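Local structure of phenyl-3-pyruvate decarboxylase (Azospirillum brasilense, 2NXW) at residues A[359-364]-A[407-412]; A[276-281]-A[546-551]. The protein catalyses the thiamine diphosphate- and metal-dependent decarboxylation of indole-3-pyruvate to indole-3-acetaldehyde and CO2, a step of auxin biosynthesis. All coordinates share one frame; numbering follows the deposited sequence.

Interaction 1: A[359-364]-A[407-412]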
loop_
_atom_site.group_PDB
_atom_site.type_symbol
_atom_site.label_atom_id
_atom_site.label_comp_id
_atom_site.label_asym_id
_atom_site.label_seq_id
_atom_site.Cartn_x
_atom_site.Cartn_y
_atom_site.Cartn_z
ATOM N N GLU A 359 46.582 -17.646 -13.575
ATOM C CA GLU A 359 45.566 -16.611 -13.399
ATOM C C GLU A 359 44.548 -16.502 -14.527
ATOM O O GLU A 359 44.910 -16.376 -15.697
ATOM C CB GLU A 359 46.238 -15.249 -13.204
ATOM N N PRO A 360 43.251 -16.552 -14.183
ATOM C CA PRO A 360 42.182 -16.452 -15.178
ATOM C C PRO A 360 42.047 -15.009 -15.665
ATOM O O PRO A 360 42.117 -14.737 -16.868
ATOM C CB PRO A 360 40.954 -16.918 -14.404
ATOM C CG PRO A 360 41.230 -16.404 -13.024
ATOM C CD PRO A 360 42.692 -16.766 -12.834
ATOM N N HIS A 361 41.864 -14.088 -14.720
ATOM C CA HIS A 361 41.722 -12.678 -15.056
ATOM C C HIS A 361 43.080 -12.001 -15.165
ATOM O O HIS A 361 43.834 -11.932 -14.192
ATOM C CB HIS A 361 40.867 -11.957 -14.009
ATOM C CG HIS A 361 40.592 -10.524 -14.344
ATOM N ND1 HIS A 361 41.534 -9.529 -14.194
ATOM C CD2 HIS A 361 39.495 -9.927 -14.869
ATOM C CE1 HIS A 361 41.030 -8.381 -14.612
ATOM N NE2 HIS A 361 39.794 -8.595 -15.028
ATOM N N ALA A 362 43.385 -11.509 -16.358
ATOM C CA ALA A 362 44.649 -10.833 -16.607
ATOM C C ALA A 362 44.552 -9.374 -16.172
ATOM O O ALA A 362 43.799 -8.589 -16.750
ATOM C CB ALA A 362 45.001 -10.917 -18.083
ATOM N N TYR A 363 45.314 -9.025 -15.142
ATOM C CA TYR A 363 45.328 -7.666 -14.622
ATOM C C TYR A 363 46.229 -6.779 -15.463
ATOM O O TYR A 363 47.330 -7.174 -15.844
ATOM C CB TYR A 363 45.824 -7.661 -13.177
ATOM C CG TYR A 363 44.827 -8.229 -12.204
ATOM C CD1 TYR A 363 43.758 -7.456 -11.747
ATOM C CD2 TYR A 363 44.927 -9.546 -11.759
ATOM C CE1 TYR A 363 42.815 -7.978 -10.870
ATOM C CE2 TYR A 363 43.986 -10.078 -10.884
ATOM C CZ TYR A 363 42.934 -9.286 -10.445
ATOM O OH TYR A 363 41.994 -9.799 -9.585
ATOM N N PRO A 364 45.771 -5.559 -15.763
ATOM C CA PRO A 364 46.563 -4.623 -16.563
ATOM C C PRO A 364 47.814 -4.154 -15.828
ATOM O O PRO A 364 47.759 -3.773 -14.654
ATOM C CB PRO A 364 45.584 -3.484 -16.827
ATOM C CG PRO A 364 44.714 -3.505 -15.601
ATOM C CD PRO A 364 44.472 -4.974 -15.389
ATOM N N ALA A 407 38.305 -0.442 -10.294
ATOM C CA ALA A 407 38.777 -1.313 -9.215
ATOM C C ALA A 407 38.627 -2.787 -9.557
ATOM O O ALA A 407 39.374 -3.621 -9.036
ATOM C CB ALA A 407 38.037 -0.988 -7.920
ATOM N N MET A 408 37.673 -3.119 -10.425
ATOM C CA MET A 408 37.494 -4.516 -10.820
ATOM C C MET A 408 38.774 -5.043 -11.468
ATOM O O MET A 408 39.011 -6.255 -11.481
ATOM C CB MET A 408 36.330 -4.659 -11.810
ATOM C CG MET A 408 34.948 -4.362 -11.233
ATOM S SD MET A 408 34.493 -5.513 -9.909
ATOM C CE MET A 408 34.276 -7.020 -10.822
ATOM N N ASP A 409 39.594 -4.138 -12.005
ATOM C CA ASP A 409 40.843 -4.530 -12.647
ATOM C C ASP A 409 42.086 -4.243 -11.813
ATOM O O ASP A 409 43.204 -4.194 -12.332
ATOM C CB ASP A 409 40.963 -3.869 -14.028
ATOM C CG ASP A 409 40.043 -4.503 -15.051
ATOM O OD1 ASP A 409 39.766 -5.713 -14.921
ATOM O OD2 ASP A 409 39.606 -3.798 -15.983
ATOM N N MET A 410 41.886 -4.059 -10.509
ATOM C CA MET A 410 43.002 -3.818 -9.599
ATOM C C MET A 410 43.247 -5.033 -8.718
ATOM O O MET A 410 42.304 -5.670 -8.257
ATOM C CB MET A 410 42.704 -2.622 -8.696
ATOM C CG MET A 410 42.870 -1.291 -9.380
ATOM S SD MET A 410 42.453 0.041 -8.235
ATOM C CE MET A 410 42.643 1.449 -9.310
ATOM N N ILE A 411 44.518 -5.358 -8.498
ATOM C CA ILE A 411 44.867 -6.476 -7.628
ATOM C C ILE A 411 44.632 -5.985 -6.196
ATOM O O ILE A 411 45.179 -4.963 -5.796
ATOM C CB ILE A 411 46.345 -6.858 -7.803
ATOM C CG1 ILE A 411 46.592 -7.267 -9.260
ATOM C CG2 ILE A 411 46.704 -7.992 -6.849
ATOM C CD1 ILE A 411 48.061 -7.410 -9.618
ATOM N N ASP A 412 43.824 -6.711 -5.432
ATOM C CA ASP A 412 43.520 -6.287 -4.069
ATOM C C ASP A 412 43.580 -7.407 -3.046
ATOM O O ASP A 412 43.819 -8.564 -3.381
ATOM C CB ASP A 412 42.118 -5.669 -4.027
ATOM C CG ASP A 412 41.036 -6.661 -4.410
ATOM O OD1 ASP A 412 40.984 -7.774 -3.828
ATOM O OD2 ASP A 412 40.227 -6.331 -5.297
HETATM O O HOH W 1 42.098 -8.738 -6.994
#
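Tyr363 and Ile411 meet through a CH-pi contact. CG1 of Ile411 sits over one face of the Tyr363 ring, 3.7 Å from its centroid and 17° off the normal. It is displaced toward the CG side of the ring. On the opposite face lies the imidazole of His361, with ND1 3.8 Å above the plane of the Tyr363 ring. The phenol is thus held between a neighbour of its own segment and one from the other. At the ring edge, Tyr363 CD1 is 3.4 Å from Asp409 O. Beyond the ring, Tyr363 OH is 2.8 Å from a water, and this water accepts a hydrogen bond from Asp412 N at 3.1 Å. A leucine in place of Tyr363 would probably break this water bridge and leave Ile411 CG1 and the His361 ring without the flat surface between them.

His361 comes to Asp409 with its ring edge, NE2 lying 2.9 Å from Asp409 OD1. The imidazole reaches across Tyr363 to the carboxylate because chi1 of -176° sets CG opposite the backbone N. Asp409 CB packs against Pro364 CD at 3.9 Å.

Further out, Asn384 of helix 376-388 ties both segments together. Its ND2 bonds to Pro364 O and Asp409 O, and its OD1 accepts from Ile411 N. The 407-410 backbone forms a type I beta turn, closed by Met410 N to Ala407 O at 2.9 Å. The turn belongs to the connection from helix 402-407 to strand 415-416, outermost within the chain in the parallel sheet of the C-terminal thiamine diphosphate-binding domain, a helix-to-strand link of an alpha/beta fold.

Interaction 2: A[276-281]-A[546-551]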
loop_
_atom_site.group_PDB
_atom_site.type_symbol
_atom_site.label_atom_id
_atom_site.label_comp_id
_atom_site.label_asym_id
_atom_site.label_seq_id
_atom_site.Cartn_x
_atom_site.Cartn_y
_atom_site.Cartn_z
ATOM N N GLY A 276 27.589 -9.672 -14.849
ATOM C CA GLY A 276 26.706 -9.249 -15.921
ATOM C C GLY A 276 27.448 -8.924 -17.207
ATOM O O GLY A 276 28.593 -9.331 -17.400
ATOM N N VAL A 277 26.799 -8.164 -18.082
ATOM C CA VAL A 277 27.384 -7.812 -19.371
ATOM C C VAL A 277 28.750 -7.130 -19.305
ATOM O O VAL A 277 29.523 -7.198 -20.258
ATOM C CB VAL A 277 26.411 -6.926 -20.197
ATOM C CG1 VAL A 277 26.328 -5.533 -19.602
ATOM C CG2 VAL A 277 26.861 -6.879 -21.644
ATOM N N ALA A 278 29.058 -6.494 -18.180
ATOM C CA ALA A 278 30.341 -5.806 -18.024
ATOM C C ALA A 278 31.528 -6.751 -17.813
ATOM O O ALA A 278 32.684 -6.347 -17.962
ATOM C CB ALA A 278 30.255 -4.821 -16.860
ATOM N N GLY A 279 31.248 -8.006 -17.477
ATOM C CA GLY A 279 32.322 -8.955 -17.223
ATOM C C GLY A 279 32.822 -9.781 -18.394
ATOM O O GLY A 279 32.510 -9.495 -19.550
ATOM N N ASP A 280 33.613 -10.808 -18.088
ATOM C CA ASP A 280 34.161 -11.683 -19.116
ATOM C C ASP A 280 33.029 -12.402 -19.835
ATOM O O ASP A 280 32.154 -12.998 -19.202
ATOM C CB ASP A 280 35.112 -12.714 -18.502
ATOM C CG ASP A 280 35.585 -13.743 -19.517
ATOM O OD1 ASP A 280 36.277 -13.359 -20.485
ATOM O OD2 ASP A 280 35.262 -14.937 -19.354
ATOM N N ALA A 281 33.063 -12.356 -21.160
ATOM C CA ALA A 281 32.034 -12.981 -21.981
ATOM C C ALA A 281 31.861 -14.478 -21.728
ATOM O O ALA A 281 30.736 -14.971 -21.709
ATOM C CB ALA A 281 32.331 -12.734 -23.458
ATOM N N SER A 546 36.990 3.381 -17.920
ATOM C CA SER A 546 37.708 2.142 -17.646
ATOM C C SER A 546 37.233 1.126 -18.692
ATOM O O SER A 546 36.167 1.298 -19.283
ATOM C CB SER A 546 37.352 1.606 -16.256
ATOM O OG SER A 546 35.991 1.208 -16.189
ATOM N N ASP A 547 38.002 0.068 -18.917
ATOM C CA ASP A 547 37.574 -0.933 -19.899
ATOM C C ASP A 547 36.268 -1.616 -19.467
ATOM O O ASP A 547 35.400 -1.930 -20.297
ATOM C CB ASP A 547 38.655 -1.998 -20.096
ATOM C CG ASP A 547 39.904 -1.459 -20.780
ATOM O OD1 ASP A 547 39.901 -0.315 -21.284
ATOM O OD2 ASP A 547 40.901 -2.206 -20.825
ATOM N N THR A 548 36.114 -1.854 -18.169
ATOM C CA THR A 548 34.908 -2.513 -17.695
ATOM C C THR A 548 33.674 -1.624 -17.869
ATOM O O THR A 548 32.605 -2.114 -18.248
ATOM C CB THR A 548 35.080 -2.947 -16.219
ATOM O OG1 THR A 548 36.249 -3.772 -16.119
ATOM C CG2 THR A 548 33.869 -3.726 -15.731
ATOM N N LEU A 549 33.803 -0.322 -17.614
ATOM C CA LEU A 549 32.649 0.547 -17.799
ATOM C C LEU A 549 32.353 0.647 -19.293
ATOM O O LEU A 549 31.194 0.666 -19.687
ATOM C CB LEU A 549 32.892 1.942 -17.203
ATOM C CG LEU A 549 31.733 2.937 -17.404
ATOM C CD1 LEU A 549 30.427 2.361 -16.848
ATOM C CD2 LEU A 549 32.071 4.251 -16.719
ATOM N N ALA A 550 33.389 0.668 -20.125
ATOM C CA ALA A 550 33.156 0.738 -21.566
ATOM C C ALA A 550 32.386 -0.503 -22.033
ATOM O O ALA A 550 31.478 -0.398 -22.862
ATOM C CB ALA A 550 34.468 0.860 -22.309
ATOM N N ARG A 551 32.723 -1.673 -21.497
ATOM C CA ARG A 551 32.009 -2.888 -21.893
ATOM C C ARG A 551 30.565 -2.849 -21.395
ATOM O O ARG A 551 29.648 -3.329 -22.068
ATOM C CB ARG A 551 32.702 -4.138 -21.342
ATOM C CG ARG A 551 34.034 -4.452 -21.998
ATOM C CD ARG A 551 34.443 -5.900 -21.740
ATOM N NE ARG A 551 34.609 -6.195 -20.318
ATOM C CZ ARG A 551 35.679 -5.876 -19.592
ATOM N NH1 ARG A 551 36.712 -5.246 -20.139
ATOM N NH2 ARG A 551 35.711 -6.191 -18.304
#
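Ala278 and Arg551 bring the backbones closest, CA to CA 5.1 Å, where a turn of the 276-281 loop meets the N-terminal part of helix 547-558. The carbonyl of Ala278 is the main polar target. Arg551 NE donates to Ala278 O at 3.0 Å, with an N-H...O angle of 135°. The same oxygen receives a weak bond from Arg551 NH2 at 3.1 Å. The guanidinium therefore grips one acceptor with two of its N-H groups, and neither bond is straight. The oxygen is tilted from the guanidinium plane, and NE stands above the carbonyl plane. A bend at chi3 (-61°) helps turn NE and NH2 back toward Ala278 instead of letting the chain run straight out. One face of the guanidinium lies over Thr548 CA, one helical turn earlier.

Thr548 packs with its CG2 methyl, 3.9 Å from Ala278 CB and 3.6 Å from the carbonyl O of Ala278. Thr548 OG1 makes a weak hydrogen bond with Asp409 OD2.

Both segments also hold helix starts. Ser546 is the N-cap of helix 547-558, its OG accepting from Leu549 N at 3.0 Å. The same OG is hydrogen-bonded to Asp402 OD1. Asp280 is the N-cap of helix 281-288, with OD2 accepting from Ile283 N. In the loop, Gly279 N bonds to Gly276 O at 3.0 Å. The contact thus joins the loop between strand 253-255 and helix 281-288 to the start of the C-terminal helix 547-558. That helix start also packs on helix 402-407 through Ser546, Thr548 and Leu549, and on helix 376-388 through Ser546 and Asp547.

How the interactions relate
From the N terminus, the chain first reaches 276-281, in the loop that leads into helix 281-288. It then passes 359-364, on the long connection to helix 376-388. Segment 407-412 follows, in the loop before strand 415-416. Interaction 1 closes there, over 42 intervening residues. The chain goes on through most of the C-terminal parallel sheet to 546-551, where interaction 2 closes a loop of 264 residues. Interaction 1 is nested wholly inside it. Their centres are about 13 Å apart. The two interactions touch through the weak link between Asp409 and Thr548. Together they tie a central-domain loop and the connection after it to 407-412 of the C-terminal cofactor-binding domain and to helix 547-558.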